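Local coordinates for protein glycoside hydrolase family 43 (Halothermothrix orenii, PDB 4QQS) that hydrolyses glycosidic bonds as a five-bladed beta-propeller enzyme of glycoside hydrolase family 43, with alpha-L-arabinofuranosidase activity, at residues Thr13-Pro18 against Arg285-Asp290; Glu75-Asn80 against Gln165-Leu170; Asp134-Ile139 against Val160-Gln165; Gly250-Gly255 against His273-Pro278. All coordinates share one frame; numbering follows the deposited sequence.

Overall arrangement
The four contacts form two pairs on opposite sides of the chain's centre. Contacts 1 and 4 touch, their centres about 8 Å apart, and share a sheet in which strands 268-275 and 285-295 are neighbours. Contacts 2 and 3 also touch, centres about 8 Å apart, and have Gln165 in common. Contact 2 lies about 25 Å from contact 1, centre to centre, and contacts 3 and 4 are about 33 Å apart between centres. The predicted proton acceptor Asp17 belongs to contact 1, its side chain about 3 Å from that of His273 in contact 4. The sodium, about 6 Å from the Asp17 side chain, is bound by Glu75 from the segment 75-80 of contact 2.

Contact 1 (Thr13-Pro18 against Arg285-Asp290); sequences TGIGDP and RTVNID
The carbonyl oxygen of Ile15 is gripped twice by Arg285, first by the backbone N, which donates at 3.0 Å. The side-chain NE of Arg285 adds a weak bond to Ile15 O at 3.4 Å; NE is shared with Gly283 O, again weakly. In return Ile15 N donates to Arg285 O at 3.1 Å with an N-H...O angle of 166°. With Gly14 and Ile15 both facing Arg285, the geometry fits a G1 beta bulge, and the positive phi of Gly14 suits that place. The antiparallel bridge is single. It fastens the approach to strand 16-23, which opens the first propeller sheet, onto strand 285-295 of the last.

Next to the bulge, Ile15 puts CG1 between its own N and carbonyl carbon (chi1 61°), which brings CD1 over the Arg285 backbone and to 3.8 Å from Val287 CG2. Pro18 CB approaches the same Val287 methyl more loosely.

The Arg285 chain, bent at chi2 and chi3, turns one guanidinium face onto Gly16, whose CA stands 3.5 Å above the plane toward its rim. Asp17, the predicted proton acceptor, makes no salt bridge here: its OD2 is 4.3 Å from Arg285 NH1, well out of the guanidinium plane. Two waters carry the link instead. Water 1, in plane at the guanidinium edge, accepts from NH2 and donates to Asp17 OD1 at 2.6 Å; water 2 likewise accepts from NH1 and donates to OD2. Thr32 also bonds OD1. The geometry suggests that the arginine influences the carboxylate mainly through the two waters, consistent with orienting Asp17 without direct pairing.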
loop_
_atom_site.group_PDB
_atom_site.type_symbol
_atom_site.label_atom_id
_atom_site.label_comp_id
_atom_site.label_asym_id
_atom_site.label_seq_id
_atom_site.Cartn_x
_atom_site.Cartn_y
_atom_site.Cartn_z
ATOM N N THR A 13 -8.154 12.807 7.032
ATOM C CA THR A 13 -7.220 13.621 6.280
ATOM C C THR A 13 -5.879 13.640 6.997
ATOM O O THR A 13 -5.724 13.083 8.082
ATOM C CB THR A 13 -7.745 15.050 6.073
ATOM O OG1 THR A 13 -7.741 15.730 7.332
ATOM C CG2 THR A 13 -9.158 15.046 5.469
ATOM N N GLY A 14 -4.895 14.253 6.353
ATOM C CA GLY A 14 -3.546 14.295 6.886
ATOM C C GLY A 14 -2.864 12.939 6.856
ATOM O O GLY A 14 -1.977 12.669 7.676
ATOM N N ILE A 15 -3.263 12.093 5.910
ATOM C CA ILE A 15 -2.711 10.758 5.813
ATOM C C ILE A 15 -2.144 10.489 4.434
ATOM O O ILE A 15 -2.204 11.339 3.543
ATOM C CB ILE A 15 -3.752 9.681 6.220
ATOM C CG1 ILE A 15 -4.991 9.677 5.320
ATOM C CG2 ILE A 15 -4.167 9.898 7.660
ATOM C CD1 ILE A 15 -4.846 9.106 3.913
ATOM N N GLY A 16 -1.589 9.288 4.274
ATOM C CA GLY A 16 -1.349 8.701 2.973
ATOM C C GLY A 16 -1.345 7.192 3.123
ATOM O O GLY A 16 -1.229 6.673 4.228
ATOM N N ASP A 17 -1.470 6.479 2.020
ATOM C CA ASP A 17 -1.093 5.079 1.938
ATOM C C ASP A 17 -2.016 4.200 2.796
ATOM O O ASP A 17 -1.579 3.501 3.706
ATOM C CB ASP A 17 0.381 4.908 2.318
ATOM C CG ASP A 17 1.281 5.950 1.659
ATOM O OD1 ASP A 17 2.179 6.480 2.360
ATOM O OD2 ASP A 17 1.088 6.236 0.463
ATOM N N PRO A 18 -3.317 4.233 2.509
ATOM C CA PRO A 18 -4.266 3.527 3.379
ATOM C C PRO A 18 -4.282 2.020 3.170
ATOM O O PRO A 18 -4.582 1.556 2.075
ATOM C CB PRO A 18 -5.606 4.132 2.969
ATOM C CG PRO A 18 -5.428 4.487 1.537
ATOM C CD PRO A 18 -4.017 5.003 1.466
ATOM N N ARG A 285 -3.387 13.809 2.277
ATOM C CA ARG A 285 -4.300 12.988 1.494
ATOM C C ARG A 285 -5.406 12.432 2.389
ATOM O O ARG A 285 -5.362 12.547 3.620
ATOM C CB ARG A 285 -3.541 11.902 0.739
ATOM C CG ARG A 285 -2.674 12.540 -0.360
ATOM C CD ARG A 285 -1.329 11.959 -0.560
ATOM N NE ARG A 285 -0.535 11.815 0.652
ATOM C CZ ARG A 285 0.525 11.038 0.661
ATOM N NH1 ARG A 285 0.866 10.423 -0.460
ATOM N NH2 ARG A 285 1.233 10.862 1.755
ATOM N N THR A 286 -6.407 11.852 1.741
ATOM C CA THR A 286 -7.622 11.414 2.389
ATOM C C THR A 286 -8.041 10.055 1.818
ATOM O O THR A 286 -7.628 9.680 0.729
ATOM C CB THR A 286 -8.715 12.495 2.251
ATOM O OG1 THR A 286 -9.840 12.185 3.076
ATOM C CG2 THR A 286 -9.160 12.645 0.822
ATOM N N VAL A 287 -8.829 9.309 2.582
ATOM C CA VAL A 287 -9.171 7.929 2.296
ATOM C C VAL A 287 -10.441 7.810 1.457
ATOM O O VAL A 287 -11.427 8.515 1.701
ATOM C CB VAL A 287 -9.361 7.164 3.629
ATOM C CG1 VAL A 287 -9.759 5.721 3.385
ATOM C CG2 VAL A 287 -8.093 7.214 4.475
ATOM N N ASN A 288 -10.418 6.885 0.499
ATOM C CA ASN A 288 -11.524 6.622 -0.419
ATOM C C ASN A 288 -11.656 5.133 -0.638
ATOM O O ASN A 288 -10.678 4.389 -0.510
ATOM C CB ASN A 288 -11.275 7.254 -1.783
ATOM C CG ASN A 288 -10.971 8.720 -1.694
ATOM O OD1 ASN A 288 -11.867 9.559 -1.702
ATOM N ND2 ASN A 288 -9.708 9.041 -1.533
ATOM N N ILE A 289 -12.859 4.699 -1.007
ATOM C CA ILE A 289 -13.089 3.326 -1.436
ATOM C C ILE A 289 -13.852 3.316 -2.749
ATOM O O ILE A 289 -14.615 4.242 -3.051
ATOM C CB ILE A 289 -13.850 2.487 -0.376
ATOM C CG1 ILE A 289 -15.303 2.952 -0.220
ATOM C CG2 ILE A 289 -13.092 2.509 0.958
ATOM C CD1 ILE A 289 -16.084 2.127 0.768
ATOM N N ASP A 290 -13.670 2.267 -3.543
ATOM C CA ASP A 290 -14.521 2.063 -4.707
ATOM C C ASP A 290 -14.478 0.597 -5.118
ATOM O O ASP A 290 -13.581 -0.152 -4.734
ATOM C CB ASP A 290 -14.125 2.987 -5.884
ATOM C CG ASP A 290 -14.822 4.349 -5.859
ATOM O OD1 ASP A 290 -16.060 4.399 -5.661
ATOM O OD2 ASP A 290 -14.126 5.374 -6.097
HETATM O O HOH W 1 3.256 8.810 1.751
HETATM O O HOH W 2 2.049 7.935 -1.488
#

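Contact 2 (Glu75-Asn80 against Gln165-Leu170); sequences EVIFYN and QDLLEL. With NA (sodium ion), chain D.
Tyr79, at the end of strand 72-79 in a propeller blade, reaches across to the loop at Gln165-Leu170, whose Asp166 forms an Asx turn. The tight part is one tyrosine held at its hydroxyl and along its ring. CG lies anti to the backbone N (chi1 178°), which sends the ring out toward the loop, and OH donates to Gln165 O at 2.7 Å. The hydroxyl lies in the carbonyl plane, on a lone pair, with a C=O...O angle of 132°; in turn the carbonyl oxygen sits in the ring plane, at its edge. Leu167 runs antiparallel alongside the ring, its CD1 3.7 Å from Tyr79 CD2 and its CD2 near CE2. Ile77, two residues earlier on the same strand side, adds only a loose touch, its CD1 4.4 Å from Leu167 CD1.

Toward solvent the contact thins out. The exposed side chains of Asn80 and Gln165 are joined by water 3, which donates to Asn80 OD1 at 3.0 Å and to Gln165 OE1. Within the loop, Leu168 N donates to Asp166 OD1 at 3.1 Å, arriving 43° out of the carboxylate plane, the bond of the Asx turn, and Ser164 OG also bonds that oxygen.

At its other end the strand leaves the loop behind and enters the sodium site. Glu75 extends beyond CG, and His128 bonds its OE1. Four waters and His256 complete the coordination around the sodium, which Glu75 OE2 meets at 2.1 Å.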
loop_
_atom_site.group_PDB
_atom_site.type_symbol
_atom_site.label_atom_id
_atom_site.label_comp_id
_atom_site.label_asym_id
_atom_site.label_seq_id
_atom_site.Cartn_x
_atom_site.Cartn_y
_atom_site.Cartn_z
ATOM N N GLU A 75 1.629 -1.888 6.701
ATOM C CA GLU A 75 0.704 -2.915 6.232
ATOM C C GLU A 75 0.669 -4.016 7.265
ATOM O O GLU A 75 1.693 -4.334 7.864
ATOM C CB GLU A 75 1.135 -3.491 4.903
ATOM C CG GLU A 75 1.169 -2.506 3.779
ATOM C CD GLU A 75 1.058 -3.212 2.412
ATOM O OE1 GLU A 75 0.878 -4.442 2.363
ATOM O OE2 GLU A 75 1.160 -2.544 1.375
ATOM N N VAL A 76 -0.513 -4.590 7.463
ATOM C CA VAL A 76 -0.734 -5.584 8.498
ATOM C C VAL A 76 -1.412 -6.833 7.938
ATOM O O VAL A 76 -2.456 -6.736 7.299
ATOM C CB VAL A 76 -1.593 -4.987 9.629
ATOM C CG1 VAL A 76 -1.856 -6.012 10.712
ATOM C CG2 VAL A 76 -0.912 -3.758 10.221
ATOM N N ILE A 77 -0.805 -7.993 8.191
ATOM C CA ILE A 77 -1.395 -9.280 7.831
ATOM C C ILE A 77 -1.686 -10.100 9.081
ATOM O O ILE A 77 -1.084 -9.885 10.124
ATOM C CB ILE A 77 -0.488 -10.107 6.876
ATOM C CG1 ILE A 77 0.837 -10.495 7.535
ATOM C CG2 ILE A 77 -0.252 -9.325 5.593
ATOM C CD1 ILE A 77 1.688 -11.444 6.709
ATOM N N PHE A 78 -2.634 -11.021 8.958
ATOM C CA PHE A 78 -2.898 -12.016 9.988
ATOM C C PHE A 78 -2.289 -13.331 9.513
ATOM O O PHE A 78 -2.733 -13.893 8.510
ATOM C CB PHE A 78 -4.395 -12.149 10.217
ATOM C CG PHE A 78 -4.751 -13.089 11.323
ATOM C CD1 PHE A 78 -4.514 -12.747 12.637
ATOM C CD2 PHE A 78 -5.330 -14.318 11.049
ATOM C CE1 PHE A 78 -4.847 -13.612 13.653
ATOM C CE2 PHE A 78 -5.661 -15.181 12.068
ATOM C CZ PHE A 78 -5.415 -14.822 13.365
ATOM N N TYR A 79 -1.250 -13.789 10.214
ATOM C CA TYR A 79 -0.397 -14.898 9.758
ATOM C C TYR A 79 0.075 -15.623 10.983
ATOM O O TYR A 79 0.492 -14.981 11.932
ATOM C CB TYR A 79 0.811 -14.341 8.984
ATOM C CG TYR A 79 1.836 -15.345 8.465
ATOM C CD1 TYR A 79 1.579 -16.106 7.330
ATOM C CD2 TYR A 79 3.075 -15.490 9.079
ATOM C CE1 TYR A 79 2.518 -16.988 6.833
ATOM C CE2 TYR A 79 4.016 -16.386 8.587
ATOM C CZ TYR A 79 3.731 -17.131 7.461
ATOM O OH TYR A 79 4.656 -18.012 6.941
ATOM N N ASN A 80 -0.008 -16.953 10.969
ATOM C CA ASN A 80 0.360 -17.768 12.119
ATOM C C ASN A 80 -0.322 -17.263 13.392
ATOM O O ASN A 80 0.293 -17.142 14.454
ATOM C CB ASN A 80 1.877 -17.809 12.271
ATOM C CG ASN A 80 2.556 -18.671 11.206
ATOM O OD1 ASN A 80 1.915 -19.449 10.495
ATOM N ND2 ASN A 80 3.871 -18.539 11.107
ATOM N N GLN A 165 9.629 -18.955 6.201
ATOM C CA GLN A 165 8.344 -19.166 6.836
ATOM C C GLN A 165 8.128 -18.262 8.041
ATOM O O GLN A 165 6.990 -17.897 8.324
ATOM C CB GLN A 165 8.191 -20.634 7.253
ATOM C CG GLN A 165 7.942 -21.580 6.088
ATOM C CD GLN A 165 6.567 -21.394 5.482
ATOM O OE1 GLN A 165 5.562 -21.413 6.191
ATOM N NE2 GLN A 165 6.515 -21.183 4.164
ATOM N N ASP A 166 9.207 -17.901 8.736
ATOM C CA ASP A 166 9.106 -17.029 9.906
ATOM C C ASP A 166 9.134 -15.531 9.580
ATOM O O ASP A 166 9.073 -14.701 10.487
ATOM C CB ASP A 166 10.158 -17.388 10.970
ATOM C CG ASP A 166 11.605 -17.265 10.488
ATOM O OD1 ASP A 166 11.857 -16.659 9.430
ATOM O OD2 ASP A 166 12.497 -17.768 11.219
ATOM N N LEU A 167 9.176 -15.213 8.288
ATOM C CA LEU A 167 9.215 -13.842 7.786
ATOM C C LEU A 167 10.486 -13.058 8.125
ATOM O O LEU A 167 10.527 -11.855 7.901
ATOM C CB LEU A 167 7.984 -13.043 8.231
ATOM C CG LEU A 167 6.615 -13.690 8.035
ATOM C CD1 LEU A 167 5.511 -12.746 8.479
ATOM C CD2 LEU A 167 6.388 -14.161 6.598
ATOM N N LEU A 168 11.519 -13.731 8.642
ATOM C CA LEU A 168 12.741 -13.037 9.070
ATOM C C LEU A 168 13.860 -12.975 8.027
ATOM O O LEU A 168 14.813 -12.204 8.203
ATOM C CB LEU A 168 13.286 -13.665 10.352
ATOM C CG LEU A 168 12.309 -13.739 11.520
ATOM C CD1 LEU A 168 12.967 -14.443 12.696
ATOM C CD2 LEU A 168 11.797 -12.370 11.935
ATOM N N GLU A 169 13.761 -13.776 6.961
ATOM C CA GLU A 169 14.783 -13.805 5.925
ATOM C C GLU A 169 14.129 -13.607 4.585
ATOM O O GLU A 169 13.039 -14.140 4.341
ATOM C CB GLU A 169 15.512 -15.151 5.911
ATOM C CG GLU A 169 16.684 -15.213 4.901
ATOM C CD GLU A 169 16.978 -16.601 4.327
ATOM O OE1 GLU A 169 16.273 -17.585 4.648
ATOM O OE2 GLU A 169 17.941 -16.709 3.537
ATOM N N LEU A 170 14.811 -12.866 3.723
ATOM C CA LEU A 170 14.411 -12.729 2.339
ATOM C C LEU A 170 15.297 -13.690 1.542
ATOM O O LEU A 170 16.533 -13.571 1.554
ATOM C CB LEU A 170 14.585 -11.291 1.875
ATOM C CG LEU A 170 13.507 -10.298 2.326
ATOM C CD1 LEU A 170 13.481 -10.050 3.823
ATOM C CD2 LEU A 170 13.675 -8.992 1.612
HETATM NA NA NA D . 1.296 -0.617 0.585
HETATM O O HOH W 3 3.281 -20.553 8.037
HETATM O O HOH W 4 -0.073 -0.291 -1.603
HETATM O O HOH W 5 -0.357 -0.112 1.877
HETATM O O HOH W 6 3.127 -1.315 -0.754
HETATM O O HOH W 7 3.056 -0.339 1.955
#

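Contact 3 (Asp134-Ile139 against Val160-Gln165); sequences DGTPYI and VQEMSQ
Tyr138 and Glu162 face each other as a non-hydrogen-bonded antiparallel pair, their side chains crossing at a slant with ring and carboxylate planes 50° apart. The ring uses its CD2-CE2 side: CD2 is 3.7 Å from Glu162 CA, and CE2 lies close to CB and CG of the same residue. With CG anti to the backbone N (chi1 -174°) and the chain extended, the glutamate runs on beside Thr136, whose CG2 methyl comes 3.6 Å from OE2. The same carboxylate oxygen has a long, weak ion pair with Lys171.

On the other face Ile139 meets Met163. The methionine lies aslant over the isoleucine, its SD 3.7 Å from Ile139 CB, and a bend at chi3 (83°) turns CE toward CD1. Met163 CB also packs on the Pro137 ring at CG.

These strands, 137-143 and 153-162, are antiparallel neighbours in one propeller sheet. Ile139 and Gln161 form a hydrogen-bonded pair, in which Ile139 N donates to Gln161 O at 2.8 Å and Gln161 N donates back to Ile139 O. A third backbone bond runs from Met163 N to Pro137 O, one residue beyond the Tyr138-Glu162 pair on each segment.

Beyond it, the Gln165 side chain crosses the Pro137 ring at about a right angle, with NE2 3.7 Å from CD. On the opposite segment, Asp134 OD1 accepts from Thr136 N, an Asx turn leading into the strand; and strand 124-131 flanks Tyr138 and Met163 with Phe130 and Ile129.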
loop_
_atom_site.group_PDB
_atom_site.type_symbol
_atom_site.label_atom_id
_atom_site.label_comp_id
_atom_site.label_asym_id
_atom_site.label_seq_id
_atom_site.Cartn_x
_atom_site.Cartn_y
_atom_site.Cartn_z
ATOM N N ASP A 134 -0.833 -21.560 -1.228
ATOM C CA ASP A 134 -0.067 -22.669 -0.670
ATOM C C ASP A 134 0.665 -22.295 0.614
ATOM O O ASP A 134 1.352 -23.129 1.175
ATOM C CB ASP A 134 0.909 -23.250 -1.711
ATOM C CG ASP A 134 2.078 -22.323 -2.043
ATOM O OD1 ASP A 134 2.140 -21.176 -1.555
ATOM O OD2 ASP A 134 2.948 -22.749 -2.840
ATOM N N GLY A 135 0.494 -21.060 1.082
ATOM C CA GLY A 135 1.087 -20.608 2.328
ATOM C C GLY A 135 2.469 -19.986 2.217
ATOM O O GLY A 135 3.029 -19.564 3.234
ATOM N N THR A 136 3.031 -19.927 1.013
ATOM C CA THR A 136 4.356 -19.339 0.837
ATOM C C THR A 136 4.270 -17.812 0.907
ATOM O O THR A 136 3.458 -17.207 0.204
ATOM C CB THR A 136 4.976 -19.738 -0.516
ATOM O OG1 THR A 136 4.996 -21.165 -0.653
ATOM C CG2 THR A 136 6.398 -19.193 -0.652
ATOM N N PRO A 137 5.116 -17.180 1.739
ATOM C CA PRO A 137 5.152 -15.720 1.804
ATOM C C PRO A 137 6.107 -15.114 0.787
ATOM O O PRO A 137 7.191 -15.646 0.524
ATOM C CB PRO A 137 5.668 -15.455 3.220
ATOM C CG PRO A 137 6.452 -16.677 3.591
ATOM C CD PRO A 137 5.973 -17.807 2.761
ATOM N N TYR A 138 5.687 -13.982 0.233
ATOM C CA TYR A 138 6.505 -13.177 -0.650
ATOM C C TYR A 138 6.431 -11.733 -0.201
ATOM O O TYR A 138 5.367 -11.258 0.155
ATOM C CB TYR A 138 6.000 -13.268 -2.091
ATOM C CG TYR A 138 6.014 -14.663 -2.653
ATOM C CD1 TYR A 138 4.939 -15.520 -2.463
ATOM C CD2 TYR A 138 7.110 -15.141 -3.355
ATOM C CE1 TYR A 138 4.946 -16.805 -2.963
ATOM C CE2 TYR A 138 7.134 -16.440 -3.854
ATOM C CZ TYR A 138 6.044 -17.264 -3.648
ATOM O OH TYR A 138 6.029 -18.548 -4.146
ATOM N N ILE A 139 7.559 -11.043 -0.225
ATOM C CA ILE A 139 7.590 -9.624 0.069
ATOM C C ILE A 139 7.891 -8.845 -1.201
ATOM O O ILE A 139 8.850 -9.134 -1.912
ATOM C CB ILE A 139 8.579 -9.288 1.219
ATOM C CG1 ILE A 139 8.426 -7.819 1.635
ATOM C CG2 ILE A 139 10.018 -9.623 0.855
ATOM C CD1 ILE A 139 9.191 -7.460 2.905
ATOM N N VAL A 160 10.774 -8.212 -5.630
ATOM C CA VAL A 160 10.112 -9.263 -4.879
ATOM C C VAL A 160 11.125 -10.305 -4.446
ATOM O O VAL A 160 12.064 -10.632 -5.175
ATOM C CB VAL A 160 8.961 -9.923 -5.694
ATOM C CG1 VAL A 160 9.448 -10.483 -7.026
ATOM C CG2 VAL A 160 8.248 -10.998 -4.880
ATOM N N GLN A 161 10.926 -10.824 -3.238
ATOM C CA GLN A 161 11.600 -12.036 -2.792
ATOM C C GLN A 161 10.634 -12.916 -2.028
ATOM O O GLN A 161 9.766 -12.445 -1.299
ATOM C CB GLN A 161 12.800 -11.711 -1.892
ATOM C CG GLN A 161 13.960 -11.124 -2.671
ATOM C CD GLN A 161 15.102 -10.668 -1.807
ATOM O OE1 GLN A 161 15.174 -9.497 -1.417
ATOM N NE2 GLN A 161 16.014 -11.583 -1.504
ATOM N N GLU A 162 10.807 -14.218 -2.181
ATOM C CA GLU A 162 10.174 -15.170 -1.282
ATOM C C GLU A 162 10.773 -14.980 0.102
ATOM O O GLU A 162 11.963 -14.672 0.224
ATOM C CB GLU A 162 10.453 -16.569 -1.814
ATOM C CG GLU A 162 9.754 -17.685 -1.090
ATOM C CD GLU A 162 10.031 -19.035 -1.726
ATOM O OE1 GLU A 162 10.437 -19.079 -2.920
ATOM O OE2 GLU A 162 9.849 -20.049 -1.033
ATOM N N MET A 163 9.956 -15.152 1.136
ATOM C CA MET A 163 10.454 -15.076 2.505
ATOM C C MET A 163 10.545 -16.445 3.125
ATOM O O MET A 163 9.888 -17.388 2.697
ATOM C CB MET A 163 9.555 -14.224 3.396
ATOM C CG MET A 163 9.154 -12.881 2.784
ATOM S SD MET A 163 8.227 -11.849 3.911
ATOM C CE MET A 163 9.552 -11.113 4.847
ATOM N N SER A 164 11.350 -16.536 4.174
ATOM C CA SER A 164 11.322 -17.696 5.029
ATOM C C SER A 164 9.949 -17.774 5.688
ATOM O O SER A 164 9.206 -16.775 5.770
ATOM C CB SER A 164 12.410 -17.596 6.092
ATOM O OG SER A 164 12.280 -16.383 6.815
ATOM N N GLN A 165 9.629 -18.955 6.201
ATOM C CA GLN A 165 8.344 -19.166 6.836
ATOM C C GLN A 165 8.128 -18.262 8.041
ATOM O O GLN A 165 6.990 -17.897 8.324
ATOM C CB GLN A 165 8.191 -20.634 7.253
ATOM C CG GLN A 165 7.942 -21.580 6.088
ATOM C CD GLN A 165 6.567 -21.394 5.482
ATOM O OE1 GLN A 165 5.562 -21.413 6.191
ATOM N NE2 GLN A 165 6.515 -21.183 4.164
#

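Contact 4 (Gly250-Gly255 against His273-Pro278); sequences GISGPG and HTHTYP
The carbonyl oxygen of Gly255 covers one face of the His273 imidazole, 3.5 Å from the ring plane and over its centre. CG sits between the histidine's own N and carbonyl carbon (chi1 66°), and this brings the ring back over the Gly255 carbonyl. The two residues form a hydrogen-bonded antiparallel pair: Gly255 N donates to His273 O, and His273 N to Gly255 O, both at 3.0 Å. Pro254 reinforces the link with a CA-H...O contact of 3.1 Å from its CA to His273 O.

A third backbone bond, His275 N to Ser252 O, carries the pairing past Gly253. Here the His275 ring meets Ser252 edge-on, with Ser252 CB in its plane. On the apolar side Ile251 CG2 touches Thr274 CG2 at 3.8 Å, and the Pro278 ring closes over Ser252 CB and Gly250 O.

Two waters set the second layer. Water 8 donates to Gly250 O and to His275 O at 2.7 Å while accepting from Ser252 N, so three backbone groups hold it and it bridges the segments where no direct bond does. Water 9 donates to Gly253 O at 2.6 Å and lies over one face of the His275 ring, 3.2 Å above its centre.

Further out, His273 NE2 makes a weak bond to Asp17 OD2, the predicted proton acceptor, and Thr274 OG1 is held by Asn288. The loop 250-255 leads into strand 257-261 at one edge of this sheet, and strand 268-275 lies between that strand and 285-295, whose Arg285 and Thr286 flank His273 and Thr274.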
loop_
_atom_site.group_PDB
_atom_site.type_symbol
_atom_site.label_atom_id
_atom_site.label_comp_id
_atom_site.label_asym_id
_atom_site.label_seq_id
_atom_site.Cartn_x
_atom_site.Cartn_y
_atom_site.Cartn_z
ATOM N N GLY A 250 -13.035 17.073 -8.462
ATOM C CA GLY A 250 -12.198 17.347 -7.306
ATOM C C GLY A 250 -11.403 16.143 -6.833
ATOM O O GLY A 250 -11.018 16.085 -5.662
ATOM N N ILE A 251 -11.118 15.215 -7.746
ATOM C CA ILE A 251 -10.420 13.978 -7.425
ATOM C C ILE A 251 -9.029 14.018 -8.047
ATOM O O ILE A 251 -8.875 13.886 -9.254
ATOM C CB ILE A 251 -11.197 12.751 -7.921
ATOM C CG1 ILE A 251 -12.625 12.721 -7.361
ATOM C CG2 ILE A 251 -10.447 11.483 -7.519
ATOM C CD1 ILE A 251 -13.496 11.671 -8.039
ATOM N N SER A 252 -8.018 14.167 -7.198
ATOM C CA SER A 252 -6.632 14.356 -7.615
ATOM C C SER A 252 -5.733 13.252 -7.071
ATOM O O SER A 252 -5.789 12.925 -5.884
ATOM C CB SER A 252 -6.138 15.700 -7.078
ATOM O OG SER A 252 -4.783 15.935 -7.390
ATOM N N GLY A 253 -4.903 12.687 -7.939
ATOM C CA GLY A 253 -3.865 11.768 -7.504
ATOM C C GLY A 253 -4.285 10.494 -6.780
ATOM O O GLY A 253 -3.722 10.177 -5.739
ATOM N N PRO A 254 -5.250 9.730 -7.321
ATOM C CA PRO A 254 -5.632 8.494 -6.631
ATOM C C PRO A 254 -4.478 7.500 -6.582
ATOM O O PRO A 254 -3.878 7.191 -7.605
ATOM C CB PRO A 254 -6.791 7.961 -7.472
ATOM C CG PRO A 254 -6.551 8.524 -8.828
ATOM C CD PRO A 254 -5.923 9.869 -8.623
ATOM N N GLY A 255 -4.155 6.991 -5.398
ATOM C CA GLY A 255 -2.959 6.182 -5.295
ATOM C C GLY A 255 -2.791 5.390 -4.024
ATOM O O GLY A 255 -3.606 5.421 -3.104
ATOM N N HIS A 273 -5.885 6.610 -1.576
ATOM C CA HIS A 273 -5.897 8.002 -1.172
ATOM C C HIS A 273 -6.047 8.932 -2.364
ATOM O O HIS A 273 -5.785 8.556 -3.489
ATOM C CB HIS A 273 -4.689 8.376 -0.322
ATOM C CG HIS A 273 -3.361 8.330 -1.004
ATOM N ND1 HIS A 273 -3.004 8.941 -2.192
ATOM C CD2 HIS A 273 -2.244 7.760 -0.521
ATOM C CE1 HIS A 273 -1.711 8.703 -2.406
ATOM N NE2 HIS A 273 -1.236 8.006 -1.398
ATOM N N THR A 274 -6.520 10.141 -2.076
ATOM C CA THR A 274 -6.507 11.257 -3.023
ATOM C C THR A 274 -6.072 12.510 -2.263
ATOM O O THR A 274 -6.091 12.544 -1.037
ATOM C CB THR A 274 -7.892 11.508 -3.645
ATOM O OG1 THR A 274 -8.841 11.717 -2.597
ATOM C CG2 THR A 274 -8.332 10.354 -4.517
ATOM N N HIS A 275 -5.724 13.573 -2.975
ATOM C CA HIS A 275 -5.327 14.790 -2.279
ATOM C C HIS A 275 -6.509 15.424 -1.579
ATOM O O HIS A 275 -7.593 15.564 -2.145
ATOM C CB HIS A 275 -4.719 15.794 -3.238
ATOM C CG HIS A 275 -3.490 15.294 -3.917
ATOM N ND1 HIS A 275 -2.311 14.985 -3.275
ATOM C CD2 HIS A 275 -3.292 15.032 -5.223
ATOM C CE1 HIS A 275 -1.442 14.559 -4.176
ATOM N NE2 HIS A 275 -2.010 14.599 -5.367
ATOM N N THR A 276 -6.289 15.829 -0.339
ATOM C CA THR A 276 -7.343 16.483 0.423
ATOM C C THR A 276 -7.701 17.828 -0.219
ATOM O O THR A 276 -8.865 18.238 -0.224
ATOM C CB THR A 276 -6.914 16.651 1.896
ATOM O OG1 THR A 276 -6.606 15.356 2.425
ATOM C CG2 THR A 276 -8.007 17.304 2.736
ATOM N N TYR A 277 -6.690 18.500 -0.759
ATOM C CA TYR A 277 -6.859 19.799 -1.393
ATOM C C TYR A 277 -6.341 19.718 -2.828
ATOM O O TYR A 277 -5.164 19.956 -3.091
ATOM C CB TYR A 277 -6.133 20.884 -0.597
ATOM C CG TYR A 277 -6.647 21.009 0.821
ATOM C CD1 TYR A 277 -7.884 21.581 1.083
ATOM C CD2 TYR A 277 -5.908 20.534 1.892
ATOM C CE1 TYR A 277 -8.363 21.697 2.384
ATOM C CE2 TYR A 277 -6.373 20.648 3.196
ATOM C CZ TYR A 277 -7.605 21.221 3.433
ATOM O OH TYR A 277 -8.067 21.330 4.731
ATOM N N PRO A 278 -7.234 19.393 -3.770
ATOM C CA PRO A 278 -6.808 19.226 -5.160
ATOM C C PRO A 278 -6.273 20.503 -5.785
ATOM O O PRO A 278 -5.543 20.404 -6.754
ATOM C CB PRO A 278 -8.087 18.768 -5.875
ATOM C CG PRO A 278 -9.196 19.165 -4.973
ATOM C CD PRO A 278 -8.646 19.033 -3.596
HETATM O O HOH W 8 -8.757 14.822 -4.515
HETATM O O HOH W 9 -3.098 11.757 -3.793
#